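Local coordinates for adhesion G-protein coupled receptor G6 (Danio rerio, PDB 6V55), which probably acts as a cell-surface adhesion receptor that signals through G proteins in myelination, and binds calcium in its extracellular region, at residues T348-D353 against R400-A405; R359-I364 against N434-D439; Q371-W376 against S424-A429. All coordinates share one frame; numbering follows the deposited sequence.

All three contacts lie within one SEA domain. Contact 1 is strand pairing inside its antiparallel sheet. Contact 2 ties the start of helix 361-374 to strand 436-445, which neighbours strand 342-353. Contact 3 joins the end of the same helix to helix 419-427. The centres of contacts 1 and 2 are about 9 Å apart, and a salt bridge links them, Asp353 OD2 to Arg359 NH2 at 2.7 Å. Contact 3 is about 15 Å from contact 2 and 16 Å from contact 1, centre to centre. Leu438 of contact 2 packs on Leu426 of contact 3. The N-acetylglucosamines about 8 to 9 Å from the Leu404, Ile364 and Phe373 side chains are attached glycans, not pocket ligands.

Contact 1: residues T348-D353 against R400-A405. Unlike the reference sequence in segment 400-405: Ile402 (reference Thr).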
ATOM      1  N   THR A 348     -24.056  22.355 -13.376  1.00 21.37           N
ATOM      2  CA  THR A 348     -25.352  22.400 -14.046  1.00 22.01           C
ATOM      3  C   THR A 348     -26.095  23.622 -13.532  1.00 25.75           C
ATOM      4  O   THR A 348     -26.439  23.694 -12.344  1.00 26.34           O
ATOM      5  CB  THR A 348     -26.155  21.125 -13.807  1.00 22.64           C
ATOM      6  OG1 THR A 348     -25.511  20.049 -14.498  1.00 26.00           O
ATOM      7  CG2 THR A 348     -27.590  21.265 -14.333  1.00 22.22           C
ATOM      8  N   LEU A 349     -26.332  24.575 -14.426  1.00 25.52           N
ATOM      9  CA  LEU A 349     -26.963  25.838 -14.101  1.00 23.96           C
ATOM     10  C   LEU A 349     -28.377  25.838 -14.651  1.00 24.15           C
ATOM     11  O   LEU A 349     -28.582  25.519 -15.821  1.00 25.44           O
ATOM     12  CB  LEU A 349     -26.168  27.003 -14.688  1.00 23.67           C
ATOM     13  CG  LEU A 349     -24.731  27.135 -14.195  1.00 22.41           C
ATOM     14  CD1 LEU A 349     -23.827  27.709 -15.278  1.00 22.23           C
ATOM     15  CD2 LEU A 349     -24.710  28.002 -12.985  1.00 22.63           C
ATOM     16  N   VAL A 350     -29.342  26.190 -13.804  1.00 28.48           N
ATOM     17  CA  VAL A 350     -30.734  26.382 -14.201  1.00 28.21           C
ATOM     18  C   VAL A 350     -31.031  27.870 -14.065  1.00 25.87           C
ATOM     19  O   VAL A 350     -31.003  28.415 -12.958  1.00 24.78           O
ATOM     20  CB  VAL A 350     -31.687  25.543 -13.344  1.00 24.45           C
ATOM     21  CG1 VAL A 350     -33.113  25.909 -13.663  1.00 25.00           C
ATOM     22  CG2 VAL A 350     -31.428  24.071 -13.585  1.00 24.06           C
ATOM     23  N   VAL A 351     -31.266  28.545 -15.187  1.00 24.70           N
ATOM     24  CA  VAL A 351     -31.456  29.988 -15.193  1.00 25.04           C
ATOM     25  C   VAL A 351     -32.839  30.308 -15.760  1.00 25.54           C
ATOM     26  O   VAL A 351     -33.440  29.500 -16.472  1.00 26.30           O
ATOM     27  CB  VAL A 351     -30.340  30.722 -15.982  1.00 25.05           C
ATOM     28  CG1 VAL A 351     -28.956  30.341 -15.465  1.00 24.26           C
ATOM     29  CG2 VAL A 351     -30.426  30.435 -17.456  1.00 24.95           C
ATOM     30  N   THR A 352     -33.365  31.488 -15.413  1.00 25.99           N
ATOM     31  CA  THR A 352     -34.618  31.982 -15.997  1.00 30.85           C
ATOM     32  C   THR A 352     -34.360  33.286 -16.744  1.00 26.87           C
ATOM     33  O   THR A 352     -33.959  34.282 -16.142  1.00 26.70           O
ATOM     34  CB  THR A 352     -35.716  32.186 -14.947  1.00 27.05           C
ATOM     35  OG1 THR A 352     -36.146  30.915 -14.475  1.00 27.01           O
ATOM     36  CG2 THR A 352     -36.909  32.855 -15.546  1.00 27.57           C
ATOM     37  N   ASP A 353     -34.591  33.271 -18.051  1.00 26.56           N
ATOM     38  CA  ASP A 353     -34.405  34.426 -18.910  1.00 26.66           C
ATOM     39  C   ASP A 353     -35.771  35.037 -19.154  1.00 30.82           C
ATOM     40  O   ASP A 353     -36.655  34.364 -19.690  1.00 31.48           O
ATOM     41  CB  ASP A 353     -33.769  34.007 -20.238  1.00 27.77           C
ATOM     42  CG  ASP A 353     -33.087  35.162 -20.968  1.00 33.38           C
ATOM     43  OD1 ASP A 353     -32.155  34.897 -21.753  1.00 36.89           O
ATOM     44  OD2 ASP A 353     -33.472  36.335 -20.776  1.00 38.18           O
ATOM     45  N   ARG A 400     -36.995  29.011 -19.122  1.00 25.51           N
ATOM     46  CA  ARG A 400     -36.075  28.340 -18.222  1.00 23.27           C
ATOM     47  C   ARG A 400     -35.050  27.623 -19.078  1.00 24.19           C
ATOM     48  O   ARG A 400     -35.416  26.812 -19.933  1.00 28.95           O
ATOM     49  CB  ARG A 400     -36.800  27.337 -17.338  1.00 23.21           C
ATOM     50  CG  ARG A 400     -35.851  26.636 -16.381  1.00 38.98           C
ATOM     51  CD  ARG A 400     -36.544  25.559 -15.530  1.00 43.44           C
ATOM     52  NE  ARG A 400     -37.942  25.862 -15.210  1.00 49.61           N
ATOM     53  CZ  ARG A 400     -38.343  26.699 -14.246  1.00 56.06           C
ATOM     54  NH1 ARG A 400     -37.454  27.351 -13.500  1.00 57.12           N
ATOM     55  NH2 ARG A 400     -39.642  26.902 -14.038  1.00 57.23           N
ATOM     56  N   GLN A 401     -33.776  27.914 -18.850  1.00 24.62           N
ATOM     57  CA  GLN A 401     -32.688  27.406 -19.676  1.00 22.79           C
ATOM     58  C   GLN A 401     -31.745  26.615 -18.783  1.00 23.68           C
ATOM     59  O   GLN A 401     -31.453  27.046 -17.667  1.00 27.52           O
ATOM     60  CB  GLN A 401     -31.952  28.561 -20.372  1.00 22.90           C
ATOM     61  CG  GLN A 401     -32.836  29.424 -21.288  1.00 23.23           C
ATOM     62  CD  GLN A 401     -32.064  30.548 -21.961  1.00 28.40           C
ATOM     63  OE1 GLN A 401     -30.835  30.532 -21.990  1.00 32.94           O
ATOM     64  NE2 GLN A 401     -32.779  31.531 -22.502  1.00 32.73           N
ATOM     65  N   ILE A 402     -31.291  25.451 -19.250  1.00 23.03           N
ATOM     66  CA  ILE A 402     -30.382  24.609 -18.484  1.00 22.05           C
ATOM     67  C   ILE A 402     -29.065  24.551 -19.239  1.00 23.76           C
ATOM     68  O   ILE A 402     -29.033  24.170 -20.417  1.00 21.98           O
ATOM     69  CB  ILE A 402     -30.953  23.205 -18.229  1.00 21.96           C
ATOM     70  CG1 ILE A 402     -32.285  23.319 -17.495  1.00 22.12           C
ATOM     71  CG2 ILE A 402     -29.996  22.409 -17.378  1.00 21.69           C
ATOM     72  CD1 ILE A 402     -32.887  22.015 -17.024  1.00 22.07           C
ATOM     73  N   TYR A 403     -27.981  24.929 -18.550  1.00 23.38           N
ATOM     74  CA  TYR A 403     -26.638  25.038 -19.099  1.00 21.72           C
ATOM     75  C   TYR A 403     -25.715  24.039 -18.422  1.00 21.45           C
ATOM     76  O   TYR A 403     -25.858  23.748 -17.230  1.00 21.36           O
ATOM     77  CB  TYR A 403     -26.070  26.450 -18.898  1.00 21.86           C
ATOM     78  CG  TYR A 403     -26.646  27.473 -19.841  1.00 22.13           C
ATOM     79  CD1 TYR A 403     -25.983  27.804 -21.018  1.00 22.23           C
ATOM     80  CD2 TYR A 403     -27.857  28.088 -19.569  1.00 22.32           C
ATOM     81  CE1 TYR A 403     -26.505  28.731 -21.900  1.00 22.51           C
ATOM     82  CE2 TYR A 403     -28.388  29.023 -20.435  1.00 23.79           C
ATOM     83  CZ  TYR A 403     -27.708  29.337 -21.601  1.00 25.00           C
ATOM     84  OH  TYR A 403     -28.238  30.255 -22.479  1.00 30.07           O
ATOM     85  N   LEU A 404     -24.753  23.535 -19.187  1.00 21.33           N
ATOM     86  CA  LEU A 404     -23.692  22.683 -18.669  1.00 26.15           C
ATOM     87  C   LEU A 404     -22.368  23.424 -18.808  1.00 28.97           C
ATOM     88  O   LEU A 404     -22.016  23.836 -19.917  1.00 31.08           O
ATOM     89  CB  LEU A 404     -23.655  21.370 -19.438  1.00 20.96           C
ATOM     90  CG  LEU A 404     -22.654  20.324 -18.989  1.00 24.08           C
ATOM     91  CD1 LEU A 404     -22.985  19.836 -17.595  1.00 20.61           C
ATOM     92  CD2 LEU A 404     -22.713  19.188 -19.989  1.00 21.65           C
ATOM     93  N   ALA A 405     -21.623  23.575 -17.701  1.00 26.21           N
ATOM     94  CA  ALA A 405     -20.449  24.441 -17.686  1.00 21.12           C
ATOM     95  C   ALA A 405     -19.254  23.767 -17.034  1.00 26.44           C
ATOM     96  O   ALA A 405     -19.386  23.077 -16.016  1.00 29.24           O
ATOM     97  CB  ALA A 405     -20.725  25.746 -16.950  1.00 21.35           C
TER
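Thr348 faces Leu404 in a non-hydrogen-bonded antiparallel pair. Its CG2 lies near CG2 of Ile402, and its OG1 is close to Leu404 CD1. Leu349 pairs with Tyr403 through two backbone hydrogen bonds. Tyr403 N to Leu349 O measures 2.9 Å. The side chain of Leu349 points to the opposite face of the sheet from Thr348, where its CD1 meets Ala405 CB at 4.0 Å. Val350 returns to the Thr348 face. Its two methyls divide the work: CG2 lies alongside Ile402 CG1 at 4.1 Å, and CG1 touches the CG and CD methylenes of Arg400.

Val351 forms the second hydrogen-bonded pair, with Gln401. The bond from Val351 N to Gln401 O is almost straight, 178° at the hydrogen. With chi1 -54°, Val351 CG1 stands opposite the carbonyl carbon, leaving CG2 flanked by N and C. There CG2 meets Gln401 CB at 3.8 Å and Tyr403 CE2 at 3.9 Å. Thr352 pairs with Arg400 on the Val350 face. Thr352 OG1 and Arg400 NH1 both go to Asp439 on the next strand. Asp353 ends the segment. Its CB is 3.5 Å from Gln401 NE2, while its carboxylate is engaged by Arg359.

On the Leu349 and Val351 face, Tyr403 OH donates to Gln401 OE1 at 2.7 Å, nearly along the C=O axis. Gln401 NE2 is bonded to Thr399 OG1. Both ends of this buried amide are therefore satisfied, which should fix its rotation. Strands 342-353 and 399-410 are neighbours in the antiparallel sheet of the SEA domain, and helix 361-374 packs on this face through Leu349 and Tyr403. The chemistry implies a two-sided pair: apolar side chains and a bonded Gln-Tyr couple toward the helix, threonines, aliphatics and Arg400 on the other side.

Contact 2: residues R359-I364 against N434-D439; sequences RDATAI and NGLTLD
Arg359 reaches from the loop before helix 361-374 to the backbone of Asn434. At CB the chain sets off with chi1 70°, which tucks CG over its own backbone. From CG to NE it runs extended, and this carries the guanidinium across to the strand. NE lies 4.0 Å from Leu436 CD2. CZ follows at 3.8 Å from the same methyl, which sits over one face of the guanidinium toward its rim. NH1 and NH2 both donate to Asn434 O, which lies at the edge of the group. The NH1 to Asn434 O bond is modelled at 2.5 Å, a doubtfully short length. The NH2 to Asn434 O bond is weak, with 128° at the hydrogen. NH2 also packs against Leu436 CB at 3.4 Å. It forms a salt bridge with Asp353 on strand 342-353, so the guanidinium joins helix start, strand and Asn434 turn.

Leu436 CD2 serves a second surface. It touches Ala361 CB at 3.9 Å and Ile364 CG2 at 3.7 Å, on the first turn of the helix. Asp360 caps this turn with a weak bond from Ala363 N. A helix laid on an antiparallel sheet in this way belongs to the ferredoxin-like alpha/beta sandwich of SEA domains.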
ATOM      1  N   ARG A 359     -31.235  38.899 -26.196  1.00 56.19           N
ATOM      2  CA  ARG A 359     -29.825  38.598 -26.017  1.00 55.38           C
ATOM      3  C   ARG A 359     -29.530  37.120 -26.227  1.00 57.05           C
ATOM      4  O   ARG A 359     -30.423  36.292 -26.441  1.00 56.95           O
ATOM      5  CB  ARG A 359     -29.385  39.006 -24.612  1.00 54.13           C
ATOM      6  CG  ARG A 359     -29.980  38.115 -23.536  1.00 52.36           C
ATOM      7  CD  ARG A 359     -30.046  38.852 -22.228  1.00 51.73           C
ATOM      8  NE  ARG A 359     -30.911  38.180 -21.273  1.00 53.86           N
ATOM      9  CZ  ARG A 359     -31.254  38.698 -20.099  1.00 59.40           C
ATOM     10  NH1 ARG A 359     -30.810  39.901 -19.738  1.00 60.02           N
ATOM     11  NH2 ARG A 359     -32.047  38.025 -19.273  1.00 61.40           N
ATOM     12  N   ASP A 360     -28.234  36.811 -26.166  1.00 57.49           N
ATOM     13  CA  ASP A 360     -27.731  35.451 -26.016  1.00 56.74           C
ATOM     14  C   ASP A 360     -27.220  35.340 -24.587  1.00 50.26           C
ATOM     15  O   ASP A 360     -26.219  35.971 -24.228  1.00 49.14           O
ATOM     16  CB  ASP A 360     -26.627  35.149 -27.027  1.00 59.99           C
ATOM     17  CG  ASP A 360     -25.831  33.901 -26.670  1.00 61.25           C
ATOM     18  OD1 ASP A 360     -26.323  32.767 -26.915  1.00 61.53           O
ATOM     19  OD2 ASP A 360     -24.713  34.060 -26.128  1.00 60.44           O
ATOM     20  N   ALA A 361     -27.908  34.536 -23.775  1.00 44.62           N
ATOM     21  CA  ALA A 361     -27.636  34.493 -22.346  1.00 37.86           C
ATOM     22  C   ALA A 361     -26.340  33.772 -21.998  1.00 42.68           C
ATOM     23  O   ALA A 361     -25.870  33.921 -20.863  1.00 46.85           O
ATOM     24  CB  ALA A 361     -28.814  33.836 -21.621  1.00 33.43           C
ATOM     25  N   THR A 362     -25.748  33.019 -22.937  1.00 41.42           N
ATOM     26  CA  THR A 362     -24.515  32.283 -22.655  1.00 41.68           C
ATOM     27  C   THR A 362     -23.331  33.223 -22.422  1.00 47.52           C
ATOM     28  O   THR A 362     -22.492  32.959 -21.551  1.00 53.05           O
ATOM     29  CB  THR A 362     -24.206  31.311 -23.797  1.00 37.85           C
ATOM     30  OG1 THR A 362     -25.408  30.663 -24.242  1.00 37.25           O
ATOM     31  CG2 THR A 362     -23.268  30.265 -23.330  1.00 34.92           C
ATOM     32  N   ALA A 363     -23.276  34.343 -23.158  1.00 45.33           N
ATOM     33  CA  ALA A 363     -22.225  35.338 -22.943  1.00 37.74           C
ATOM     34  C   ALA A 363     -22.382  36.018 -21.594  1.00 33.62           C
ATOM     35  O   ALA A 363     -21.392  36.210 -20.875  1.00 33.85           O
ATOM     36  CB  ALA A 363     -22.237  36.379 -24.063  1.00 35.70           C
ATOM     37  N   ILE A 364     -23.628  36.333 -21.223  1.00 35.39           N
ATOM     38  CA  ILE A 364     -23.926  37.026 -19.967  1.00 35.28           C
ATOM     39  C   ILE A 364     -23.660  36.110 -18.782  1.00 36.80           C
ATOM     40  O   ILE A 364     -23.082  36.539 -17.775  1.00 42.77           O
ATOM     41  CB  ILE A 364     -25.386  37.542 -19.974  1.00 36.94           C
ATOM     42  CG1 ILE A 364     -25.642  38.565 -21.097  1.00 40.75           C
ATOM     43  CG2 ILE A 364     -25.759  38.199 -18.659  1.00 34.14           C
ATOM     44  CD1 ILE A 364     -24.545  39.627 -21.285  1.00 43.99           C
ATOM     45  N   ASN A 434     -30.022  41.592 -16.165  1.00 51.36           N
ATOM     46  CA  ASN A 434     -31.403  42.019 -15.990  1.00 54.93           C
ATOM     47  C   ASN A 434     -32.314  40.960 -16.599  1.00 49.40           C
ATOM     48  O   ASN A 434     -32.095  40.526 -17.736  1.00 45.74           O
ATOM     49  CB  ASN A 434     -31.636  43.379 -16.643  1.00 62.67           C
ATOM     50  CG  ASN A 434     -32.980  43.978 -16.269  1.00 69.64           C
ATOM     51  OD1 ASN A 434     -33.601  44.698 -17.062  1.00 72.58           O
ATOM     52  ND2 ASN A 434     -33.433  43.698 -15.041  1.00 70.33           N
ATOM     53  N   GLY A 435     -33.289  40.487 -15.821  1.00 45.54           N
ATOM     54  CA  GLY A 435     -34.186  39.448 -16.295  1.00 40.67           C
ATOM     55  C   GLY A 435     -33.580  38.068 -16.371  1.00 38.87           C
ATOM     56  O   GLY A 435     -34.201  37.166 -16.930  1.00 42.32           O
ATOM     57  N   LEU A 436     -32.382  37.885 -15.827  1.00 36.88           N
ATOM     58  CA  LEU A 436     -31.649  36.628 -15.827  1.00 28.60           C
ATOM     59  C   LEU A 436     -31.396  36.260 -14.373  1.00 24.14           C
ATOM     60  O   LEU A 436     -30.894  37.078 -13.606  1.00 25.49           O
ATOM     61  CB  LEU A 436     -30.335  36.775 -16.596  1.00 26.36           C
ATOM     62  CG  LEU A 436     -29.744  35.606 -17.378  1.00 24.56           C
ATOM     63  CD1 LEU A 436     -30.815  34.651 -17.915  1.00 25.07           C
ATOM     64  CD2 LEU A 436     -28.895  36.163 -18.522  1.00 25.79           C
ATOM     65  N   THR A 437     -31.757  35.047 -13.983  1.00 25.38           N
ATOM     66  CA  THR A 437     -31.848  34.702 -12.571  1.00 25.82           C
ATOM     67  C   THR A 437     -31.456  33.253 -12.382  1.00 32.08           C
ATOM     68  O   THR A 437     -32.030  32.383 -13.037  1.00 37.83           O
ATOM     69  CB  THR A 437     -33.274  34.888 -12.065  1.00 24.20           C
ATOM     70  OG1 THR A 437     -33.671  36.233 -12.285  1.00 26.89           O
ATOM     71  CG2 THR A 437     -33.387  34.569 -10.595  1.00 24.28           C
ATOM     72  N   LEU A 438     -30.521  32.985 -11.473  1.00 31.69           N
ATOM     73  CA  LEU A 438     -30.158  31.607 -11.156  1.00 34.97           C
ATOM     74  C   LEU A 438     -31.246  30.966 -10.286  1.00 37.37           C
ATOM     75  O   LEU A 438     -31.569  31.483  -9.211  1.00 40.43           O
ATOM     76  CB  LEU A 438     -28.803  31.586 -10.449  1.00 31.53           C
ATOM     77  CG  LEU A 438     -28.210  30.264  -9.976  1.00 25.18           C
ATOM     78  CD1 LEU A 438     -27.550  29.579 -11.132  1.00 26.14           C
ATOM     79  CD2 LEU A 438     -27.206  30.530  -8.895  1.00 22.74           C
ATOM     80  N   ASP A 439     -31.814  29.850 -10.754  1.00 33.42           N
ATOM     81  CA  ASP A 439     -32.832  29.096 -10.017  1.00 35.76           C
ATOM     82  C   ASP A 439     -32.237  27.983  -9.178  1.00 35.43           C
ATOM     83  O   ASP A 439     -32.793  27.618  -8.130  1.00 37.39           O
ATOM     84  CB  ASP A 439     -33.842  28.460 -10.975  1.00 41.34           C
ATOM     85  CG  ASP A 439     -34.634  29.480 -11.735  1.00 47.32           C
ATOM     86  OD1 ASP A 439     -34.936  30.546 -11.145  1.00 51.15           O
ATOM     87  OD2 ASP A 439     -34.945  29.216 -12.919  1.00 47.63           O
TER

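Contact 3: residues Q371-W376 against S424-A429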
ATOM      1  N   GLN A 371     -16.812  36.808 -13.426  1.00 47.09           N
ATOM      2  CA  GLN A 371     -16.808  37.921 -12.484  1.00 45.73           C
ATOM      3  C   GLN A 371     -17.060  37.497 -11.043  1.00 45.86           C
ATOM      4  O   GLN A 371     -16.538  38.148 -10.134  1.00 52.30           O
ATOM      5  CB  GLN A 371     -17.865  38.968 -12.844  1.00 52.04           C
ATOM      6  CG  GLN A 371     -17.350  40.237 -13.531  1.00 57.69           C
ATOM      7  CD  GLN A 371     -16.412  41.076 -12.666  1.00 57.84           C
ATOM      8  OE1 GLN A 371     -16.476  41.061 -11.427  1.00 56.99           O
ATOM      9  NE2 GLN A 371     -15.520  41.809 -13.327  1.00 57.07           N
ATOM     10  N   THR A 372     -17.862  36.451 -10.795  1.00 40.50           N
ATOM     11  CA  THR A 372     -18.235  36.136  -9.409  1.00 38.70           C
ATOM     12  C   THR A 372     -17.078  35.510  -8.639  1.00 40.30           C
ATOM     13  O   THR A 372     -16.848  35.857  -7.472  1.00 42.32           O
ATOM     14  CB  THR A 372     -19.462  35.215  -9.358  1.00 34.80           C
ATOM     15  OG1 THR A 372     -20.522  35.777 -10.146  1.00 30.41           O
ATOM     16  CG2 THR A 372     -19.962  34.999  -7.892  1.00 23.07           C
ATOM     17  N   PHE A 373     -16.319  34.617  -9.281  1.00 39.47           N
ATOM     18  CA  PHE A 373     -15.175  34.016  -8.600  1.00 38.03           C
ATOM     19  C   PHE A 373     -14.047  35.026  -8.378  1.00 39.83           C
ATOM     20  O   PHE A 373     -13.357  34.957  -7.355  1.00 39.80           O
ATOM     21  CB  PHE A 373     -14.703  32.789  -9.382  1.00 34.32           C
ATOM     22  CG  PHE A 373     -15.770  31.739  -9.535  1.00 30.60           C
ATOM     23  CD1 PHE A 373     -16.437  31.261  -8.426  1.00 25.86           C
ATOM     24  CD2 PHE A 373     -16.100  31.232 -10.783  1.00 29.89           C
ATOM     25  CE1 PHE A 373     -17.433  30.309  -8.537  1.00 26.26           C
ATOM     26  CE2 PHE A 373     -17.128  30.301 -10.922  1.00 29.04           C
ATOM     27  CZ  PHE A 373     -17.784  29.831  -9.795  1.00 29.28           C
ATOM     28  N   GLN A 374     -13.899  36.019  -9.264  1.00 42.64           N
ATOM     29  CA  GLN A 374     -12.889  37.042  -9.024  1.00 46.57           C
ATOM     30  C   GLN A 374     -13.330  38.098  -8.005  1.00 44.97           C
ATOM     31  O   GLN A 374     -12.466  38.799  -7.470  1.00 48.71           O
ATOM     32  CB  GLN A 374     -12.471  37.695 -10.341  1.00 49.35           C
ATOM     33  CG  GLN A 374     -13.369  38.784 -10.784  1.00 61.54           C
ATOM     34  CD  GLN A 374     -12.656  39.823 -11.598  1.00 72.66           C
ATOM     35  OE1 GLN A 374     -12.964  40.019 -12.777  1.00 77.76           O
ATOM     36  NE2 GLN A 374     -11.699  40.504 -10.980  1.00 74.59           N
ATOM     37  N   ASN A 375     -14.629  38.195  -7.675  1.00 39.72           N
ATOM     38  CA  ASN A 375     -15.053  38.990  -6.520  1.00 33.23           C
ATOM     39  C   ASN A 375     -14.725  38.329  -5.180  1.00 33.31           C
ATOM     40  O   ASN A 375     -14.829  38.992  -4.144  1.00 38.00           O
ATOM     41  CB  ASN A 375     -16.562  39.269  -6.539  1.00 31.10           C
ATOM     42  CG  ASN A 375     -17.008  40.102  -7.733  1.00 33.62           C
ATOM     43  OD1 ASN A 375     -16.192  40.601  -8.516  1.00 37.71           O
ATOM     44  ND2 ASN A 375     -18.320  40.204  -7.912  1.00 30.07           N
ATOM     45  N   TRP A 376     -14.358  37.048  -5.153  1.00 31.81           N
ATOM     46  CA  TRP A 376     -13.863  36.426  -3.926  1.00 40.57           C
ATOM     47  C   TRP A 376     -12.383  36.060  -4.006  1.00 44.53           C
ATOM     48  O   TRP A 376     -11.916  35.241  -3.197  1.00 39.35           O
ATOM     49  CB  TRP A 376     -14.681  35.183  -3.570  1.00 45.56           C
ATOM     50  CG  TRP A 376     -16.116  35.445  -3.250  1.00 50.71           C
ATOM     51  CD1 TRP A 376     -17.178  35.384  -4.106  1.00 53.22           C
ATOM     52  CD2 TRP A 376     -16.648  35.811  -1.977  1.00 51.94           C
ATOM     53  NE1 TRP A 376     -18.341  35.682  -3.440  1.00 55.09           N
ATOM     54  CE2 TRP A 376     -18.041  35.951  -2.131  1.00 54.89           C
ATOM     55  CE3 TRP A 376     -16.080  36.040  -0.721  1.00 50.62           C
ATOM     56  CZ2 TRP A 376     -18.874  36.312  -1.074  1.00 56.65           C
ATOM     57  CZ3 TRP A 376     -16.906  36.397   0.328  1.00 51.31           C
ATOM     58  CH2 TRP A 376     -18.290  36.529   0.145  1.00 54.76           C
ATOM     59  N   SER A 424     -22.131  27.853  -3.169  1.00 43.93           N
ATOM     60  CA  SER A 424     -22.611  28.947  -2.334  1.00 41.27           C
ATOM     61  C   SER A 424     -22.115  30.323  -2.778  1.00 34.42           C
ATOM     62  O   SER A 424     -22.784  31.318  -2.477  1.00 37.25           O
ATOM     63  CB  SER A 424     -22.240  28.704  -0.868  1.00 46.64           C
ATOM     64  OG  SER A 424     -20.838  28.742  -0.688  1.00 52.41           O
ATOM     65  N   MET A 425     -20.968  30.429  -3.465  1.00 31.24           N
ATOM     66  CA  MET A 425     -20.638  31.729  -4.059  1.00 36.38           C
ATOM     67  C   MET A 425     -21.511  32.045  -5.262  1.00 42.32           C
ATOM     68  O   MET A 425     -21.744  33.226  -5.559  1.00 47.03           O
ATOM     69  CB  MET A 425     -19.184  31.813  -4.480  1.00 40.89           C
ATOM     70  CG  MET A 425     -18.241  31.667  -3.345  1.00 52.80           C
ATOM     71  SD  MET A 425     -16.747  30.880  -3.950  1.00 60.98           S
ATOM     72  CE  MET A 425     -16.135  32.141  -5.013  1.00 61.58           C
ATOM     73  N   LEU A 426     -22.004  31.018  -5.959  1.00 35.85           N
ATOM     74  CA  LEU A 426     -22.942  31.262  -7.042  1.00 27.55           C
ATOM     75  C   LEU A 426     -24.361  31.485  -6.529  1.00 26.85           C
ATOM     76  O   LEU A 426     -25.050  32.378  -7.035  1.00 27.40           O
ATOM     77  CB  LEU A 426     -22.901  30.112  -8.039  1.00 30.18           C
ATOM     78  CG  LEU A 426     -21.605  29.991  -8.839  1.00 28.68           C
ATOM     79  CD1 LEU A 426     -21.731  28.844  -9.786  1.00 24.99           C
ATOM     80  CD2 LEU A 426     -21.279  31.272  -9.593  1.00 30.52           C
ATOM     81  N   ARG A 427     -24.809  30.711  -5.521  1.00 23.09           N
ATOM     82  CA  ARG A 427     -26.165  30.854  -4.974  1.00 25.81           C
ATOM     83  C   ARG A 427     -26.385  32.195  -4.283  1.00 35.42           C
ATOM     84  O   ARG A 427     -27.528  32.679  -4.229  1.00 40.09           O
ATOM     85  CB  ARG A 427     -26.471  29.744  -3.975  1.00 23.11           C
ATOM     86  CG  ARG A 427     -26.928  28.452  -4.597  1.00 26.00           C
ATOM     87  CD  ARG A 427     -26.951  27.301  -3.597  1.00 28.41           C
ATOM     88  NE  ARG A 427     -26.664  26.033  -4.256  1.00 35.11           N
ATOM     89  CZ  ARG A 427     -26.364  24.908  -3.607  1.00 41.52           C
ATOM     90  NH1 ARG A 427     -26.324  24.915  -2.277  1.00 44.97           N
ATOM     91  NH2 ARG A 427     -26.108  23.779  -4.276  1.00 39.20           N
ATOM     92  N   SER A 428     -25.316  32.814  -3.760  1.00 38.56           N
ATOM     93  CA  SER A 428     -25.394  34.131  -3.136  1.00 35.47           C
ATOM     94  C   SER A 428     -25.235  35.274  -4.139  1.00 36.20           C
ATOM     95  O   SER A 428     -25.092  36.429  -3.730  1.00 41.94           O
ATOM     96  CB  SER A 428     -24.347  34.261  -2.030  1.00 33.85           C
ATOM     97  OG  SER A 428     -23.042  34.374  -2.567  1.00 34.33           O
ATOM     98  N   ALA A 429     -25.262  34.989  -5.437  1.00 33.19           N
ATOM     99  CA  ALA A 429     -25.407  36.028  -6.459  1.00 28.47           C
ATOM    100  C   ALA A 429     -26.316  35.537  -7.581  1.00 31.38           C
ATOM    101  O   ALA A 429     -25.849  35.220  -8.683  1.00 33.70           O
ATOM    102  CB  ALA A 429     -24.036  36.448  -7.006  1.00 24.32           C
TER
HETATM  103  O   HOH W   1     -21.201  35.788  -4.511  1.00 20.58           O
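This is an apolar helix-to-helix contact with one water bridge, in which Met425 and Leu426 meet Thr372, Phe373 and Trp376. It joins the C-terminal ends of helices 361-374 and 419-427 in the SEA domain. No direct hydrogen bond crosses between the two segments.

Met425 is the central side chain. A turn at the sulfur, chi3 67°, folds CE back between the two aromatic residues. CE lies 3.5 Å from Phe373 CD1, at the edge of that ring and near its plane. It is also 3.5 Å from Trp376 CD1. Met425 CG takes a different position, over one face of the indole. It is 4.1 Å from the centroid of the Trp376 five-membered ring, a CH-pi contact. Met425 SD is set obliquely to the same ring, in a Met-aromatic contact. The thioether and the indole lie alongside, heading opposite ways.

Leu426 works on the far end of Phe373. Its CD2 is 3.8 Å from Phe373 CZ. Thr372 turns its methyl to the other helix, and CG2 comes 3.4 Å from Met425 O. Its hydroxyl bonds instead to Trp368 O in its own helix.

One water lies in the plane of the indole, at its edge. It accepts from Trp376 NE1 at 3.1 Å and donates to Met425 O at 2.8 Å. Ser428 OG is a third partner of this water. The bridge thus ties the indole N-H to the last turn of helix 419-427. Trp376 also touches a crystal neighbour, which may influence its position.

Among the neighbouring elements, Leu426 also packs on Trp368 and Leu369, so helix 361-374 meets it over more than one turn. Arg427 reaches Val441 O, and so helix 419-427 is bonded to strand 436-445 as well.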